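Local coordinates for protein glycerophosphoryl diester phosphodiesterase (Agrobacterium tumefaciens str. C58, PDB 3KS5) that belongs to the glycerophosphoryl diester phosphodiesterase family, a group of metal-dependent enzymes built on a TIM barrel, and carries an iron(III) ion in this model, at residues L31-F36 against N101-I106. Residues are numbered along the deposited sequence; the frame is centred on the assembly and turned at random.
Sequences LEEVEF and NFRCEI. With FE (Fe (III) ion), chain C.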
ATOM      1  N   LEU A  31      13.897   5.300  -4.340  1.00 46.94           N
ATOM      2  CA  LEU A  31      13.323   4.234  -3.497  1.00 46.43           C
ATOM      3  C   LEU A  31      12.696   3.230  -4.444  1.00 47.41           C
ATOM      4  O   LEU A  31      12.661   3.477  -5.660  1.00 50.08           O
ATOM      5  CB  LEU A  31      12.338   4.816  -2.467  1.00 42.89           C
ATOM      6  CG  LEU A  31      11.395   5.882  -3.027  1.00 44.14           C
ATOM      7  CD1 LEU A  31      10.591   5.361  -4.232  1.00 35.22           C
ATOM      8  CD2 LEU A  31      10.493   6.466  -1.911  1.00 44.99           C
ATOM      9  N   GLU A  32      12.140   2.142  -3.900  1.00 48.31           N
ATOM     10  CA  GLU A  32      11.741   1.008  -4.734  1.00 45.53           C
ATOM     11  C   GLU A  32      10.279   0.911  -5.068  1.00 46.81           C
ATOM     12  O   GLU A  32       9.932   0.428  -6.150  1.00 48.89           O
ATOM     13  CB  GLU A  32      12.163  -0.259  -4.041  1.00 46.95           C
ATOM     14  CG  GLU A  32      13.673  -0.361  -3.817  1.00 45.99           C
ATOM     15  CD  GLU A  32      14.195   0.686  -2.870  1.00 59.64           C
ATOM     16  OE1 GLU A  32      13.550   0.873  -1.811  1.00 54.26           O
ATOM     17  OE2 GLU A  32      15.217   1.354  -3.199  1.00 62.01           O
ATOM     18  N   GLU A  33       9.402   1.347  -4.147  1.00 47.37           N
ATOM     19  CA  GLU A  33       7.964   1.218  -4.368  1.00 45.24           C
ATOM     20  C   GLU A  33       7.172   2.465  -4.012  1.00 44.49           C
ATOM     21  O   GLU A  33       7.610   3.285  -3.219  1.00 44.01           O
ATOM     22  CB  GLU A  33       7.404   0.031  -3.551  1.00 44.12           C
ATOM     23  CG  GLU A  33       8.005  -1.352  -3.913  1.00 51.17           C
ATOM     24  CD  GLU A  33       7.595  -2.463  -2.954  1.00 49.89           C
ATOM     25  OE1 GLU A  33       6.710  -2.224  -2.099  1.00 54.27           O
ATOM     26  OE2 GLU A  33       8.158  -3.580  -3.044  1.00 57.01           O
ATOM     27  N   VAL A  34       6.036   2.607  -4.684  1.00 43.57           N
ATOM     28  CA  VAL A  34       4.992   3.496  -4.260  1.00 44.49           C
ATOM     29  C   VAL A  34       3.773   2.626  -3.790  1.00 45.36           C
ATOM     30  O   VAL A  34       3.348   1.690  -4.501  1.00 45.29           O
ATOM     31  CB  VAL A  34       4.575   4.476  -5.355  1.00 43.14           C
ATOM     32  CG1 VAL A  34       4.048   3.750  -6.571  1.00 41.22           C
ATOM     33  CG2 VAL A  34       3.536   5.493  -4.763  1.00 45.18           C
ATOM     34  N   GLU A  35       3.245   2.951  -2.597  1.00 42.97           N
ATOM     35  CA  GLU A  35       2.075   2.305  -2.019  1.00 41.06           C
ATOM     36  C   GLU A  35       0.858   3.129  -2.220  1.00 42.00           C
ATOM     37  O   GLU A  35       0.897   4.354  -2.070  1.00 44.94           O
ATOM     38  CB  GLU A  35       2.275   2.073  -0.526  1.00 43.00           C
ATOM     39  CG  GLU A  35       1.276   1.052   0.108  1.00 39.60           C
ATOM     40  CD  GLU A  35      -0.055   1.621   0.567  1.00 46.88           C
ATOM     41  OE1 GLU A  35      -0.239   2.877   0.625  1.00 39.83           O
ATOM     42  OE2 GLU A  35      -0.939   0.782   0.862  1.00 43.03           O
ATOM     43  N   PHE A  36      -0.246   2.467  -2.514  1.00 40.24           N
ATOM     44  CA  PHE A  36      -1.493   3.148  -2.747  1.00 41.43           C
ATOM     45  C   PHE A  36      -2.675   2.192  -2.608  1.00 42.17           C
ATOM     46  O   PHE A  36      -2.507   0.981  -2.633  1.00 43.46           O
ATOM     47  CB  PHE A  36      -1.501   3.789  -4.140  1.00 42.65           C
ATOM     48  CG  PHE A  36      -1.248   2.807  -5.262  1.00 44.19           C
ATOM     49  CD1 PHE A  36       0.050   2.463  -5.619  1.00 39.52           C
ATOM     50  CD2 PHE A  36      -2.302   2.265  -5.980  1.00 46.92           C
ATOM     51  CE1 PHE A  36       0.288   1.532  -6.630  1.00 45.88           C
ATOM     52  CE2 PHE A  36      -2.070   1.342  -7.006  1.00 47.45           C
ATOM     53  CZ  PHE A  36      -0.778   0.979  -7.328  1.00 42.81           C
ATOM     54  N   ASN A 101       8.391   0.633  -8.462  1.00 48.87           N
ATOM     55  CA  ASN A 101       7.330  -0.369  -8.683  1.00 49.54           C
ATOM     56  C   ASN A 101       6.082  -0.159  -7.813  1.00 50.29           C
ATOM     57  O   ASN A 101       6.106   0.643  -6.885  1.00 52.70           O
ATOM     58  CB  ASN A 101       7.929  -1.764  -8.461  1.00 50.22           C
ATOM     59  CG  ASN A 101       8.921  -2.154  -9.557  1.00 55.02           C
ATOM     60  OD1 ASN A 101       8.872  -1.645 -10.692  1.00 50.90           O
ATOM     61  ND2 ASN A 101       9.830  -3.055  -9.216  1.00 53.84           N
ATOM     62  N   PHE A 102       4.988  -0.843  -8.148  1.00 47.70           N
ATOM     63  CA  PHE A 102       3.741  -0.731  -7.391  1.00 45.99           C
ATOM     64  C   PHE A 102       3.596  -1.697  -6.181  1.00 48.82           C
ATOM     65  O   PHE A 102       4.022  -2.871  -6.225  1.00 47.57           O
ATOM     66  CB  PHE A 102       2.524  -0.949  -8.288  1.00 44.89           C
ATOM     67  CG  PHE A 102       2.217   0.171  -9.251  1.00 42.33           C
ATOM     68  CD1 PHE A 102       2.879   1.390  -9.247  1.00 42.23           C
ATOM     69  CD2 PHE A 102       1.168   0.012 -10.132  1.00 42.00           C
ATOM     70  CE1 PHE A 102       2.507   2.398 -10.132  1.00 39.54           C
ATOM     71  CE2 PHE A 102       0.791   1.015 -10.995  1.00 42.66           C
ATOM     72  CZ  PHE A 102       1.469   2.208 -11.003  1.00 40.64           C
ATOM     73  N   ARG A 103       3.019  -1.142  -5.093  1.00 45.58           N
ATOM     74  CA  ARG A 103       2.506  -1.894  -3.944  1.00 44.27           C
ATOM     75  C   ARG A 103       1.068  -1.424  -3.764  1.00 45.95           C
ATOM     76  O   ARG A 103       0.816  -0.353  -3.210  1.00 44.96           O
ATOM     77  CB  ARG A 103       3.325  -1.652  -2.703  1.00 42.95           C
ATOM     78  CG  ARG A 103       2.702  -2.220  -1.466  1.00 43.31           C
ATOM     79  CD  ARG A 103       3.568  -1.943  -0.288  1.00 43.76           C
ATOM     80  NE  ARG A 103       2.870  -2.251   0.951  1.00 42.33           N
ATOM     81  CZ  ARG A 103       3.448  -2.657   2.076  1.00 40.73           C
ATOM     82  NH1 ARG A 103       4.744  -2.907   2.145  1.00 40.43           N
ATOM     83  NH2 ARG A 103       2.683  -2.859   3.154  1.00 48.86           N
ATOM     84  N   CYS A 104       0.145  -2.227  -4.268  1.00 46.10           N
ATOM     85  CA  CYS A 104      -1.259  -1.907  -4.375  1.00 45.10           C
ATOM     86  C   CYS A 104      -1.969  -2.482  -3.153  1.00 46.82           C
ATOM     87  O   CYS A 104      -1.620  -3.598  -2.752  1.00 50.47           O
ATOM     88  CB  CYS A 104      -1.767  -2.564  -5.655  1.00 43.24           C
ATOM     89  SG  CYS A 104      -3.471  -2.390  -6.119  1.00 57.06           S
ATOM     90  N   GLU A 105      -2.916  -1.743  -2.544  1.00 43.90           N
ATOM     91  CA  GLU A 105      -3.778  -2.310  -1.485  1.00 44.47           C
ATOM     92  C   GLU A 105      -5.234  -2.427  -1.910  1.00 42.96           C
ATOM     93  O   GLU A 105      -5.840  -1.449  -2.392  1.00 44.71           O
ATOM     94  CB  GLU A 105      -3.737  -1.531  -0.170  1.00 46.05           C
ATOM     95  CG  GLU A 105      -4.456  -2.304   0.964  1.00 43.42           C
ATOM     96  CD  GLU A 105      -4.389  -1.653   2.321  1.00 46.89           C
ATOM     97  OE1 GLU A 105      -3.497  -0.824   2.578  1.00 45.04           O
ATOM     98  OE2 GLU A 105      -5.208  -2.029   3.169  1.00 45.68           O
ATOM     99  N   ILE A 106      -5.792  -3.628  -1.716  1.00 42.73           N
ATOM    100  CA  ILE A 106      -7.202  -3.897  -1.979  1.00 41.87           C
ATOM    101  C   ILE A 106      -7.947  -3.602  -0.661  1.00 41.91           C
ATOM    102  O   ILE A 106      -7.858  -4.362   0.312  1.00 42.72           O
ATOM    103  CB  ILE A 106      -7.450  -5.345  -2.485  1.00 42.69           C
ATOM    104  CG1 ILE A 106      -6.530  -5.705  -3.664  1.00 43.29           C
ATOM    105  CG2 ILE A 106      -8.875  -5.513  -2.983  1.00 43.07           C
ATOM    106  CD1 ILE A 106      -6.703  -4.789  -4.903  1.00 38.76           C
TER
HETATM  107 FE    FE C 250      -2.763   1.401   2.278  1.00 56.30          FE
HETATM  108  O   HOH W   1       5.888  -4.230  -0.453  1.00 48.30           O
HETATM  109  O   HOH W   2       6.927  -4.380  -5.738  1.00 61.83           O
HETATM  110  O   HOH W   3      -0.161  -1.621   1.241  1.00 42.68           O
HETATM  111  O   HOH W   4      -2.266   3.765   1.851  1.00 35.75           O
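Phe36 drives the edge of its ring onto the face of Phe102, with ring centroids 4.8 Å apart and planes at 78°, an edge-to-face pair on the tightly packed face of two parallel strands. CE1 and CZ do the touching, CZ lying 3.5 Å from Phe102 CD2. With chi1 at 57°, Phe36 CG sits between its backbone N and carbonyl carbon, which swings the ring over the neighbouring strand; there CA of Cys104 makes a CH-pi contact with one ring face and SG a more oblique sulfur-aromatic one. Val34 CG1 meets Phe102 CD1 at 3.8 Å, beside the same aromatic pair. Five backbone hydrogen bonds run from Asn101 N to Glu32 O (2.8 Å) through to Glu105 N to Phe36 O.

The face bearing Glu33, Glu35 and Arg103 is looser and watered. Arg103 extends past both glutamates without a direct salt bridge: one water donates to Glu35 OE2 (2.6 Å) and accepts from Arg103 NE at the guanidinium edge, while another links Glu33 OE1 to NH1, weakly on the arginine side. Glu33 OE2 instead pairs with Arg4. Glu35 OE2 and Glu105 OE1 each bind the iron at 2.4 Å, their carboxylate planes turned 61° against each other; Asp37 is a further ligand, and Lys107 forms a salt bridge with Glu105 OE2.

In the TIM barrel, strand 33-40 runs between strands 4-8 and 101-106, the latter also pairing with 135-139. Helix 20-27 packs Phe23 against Val34 and Phe36, whereas the polar face turns toward strand 228-231, where Val228 and Thr230 touch Arg103.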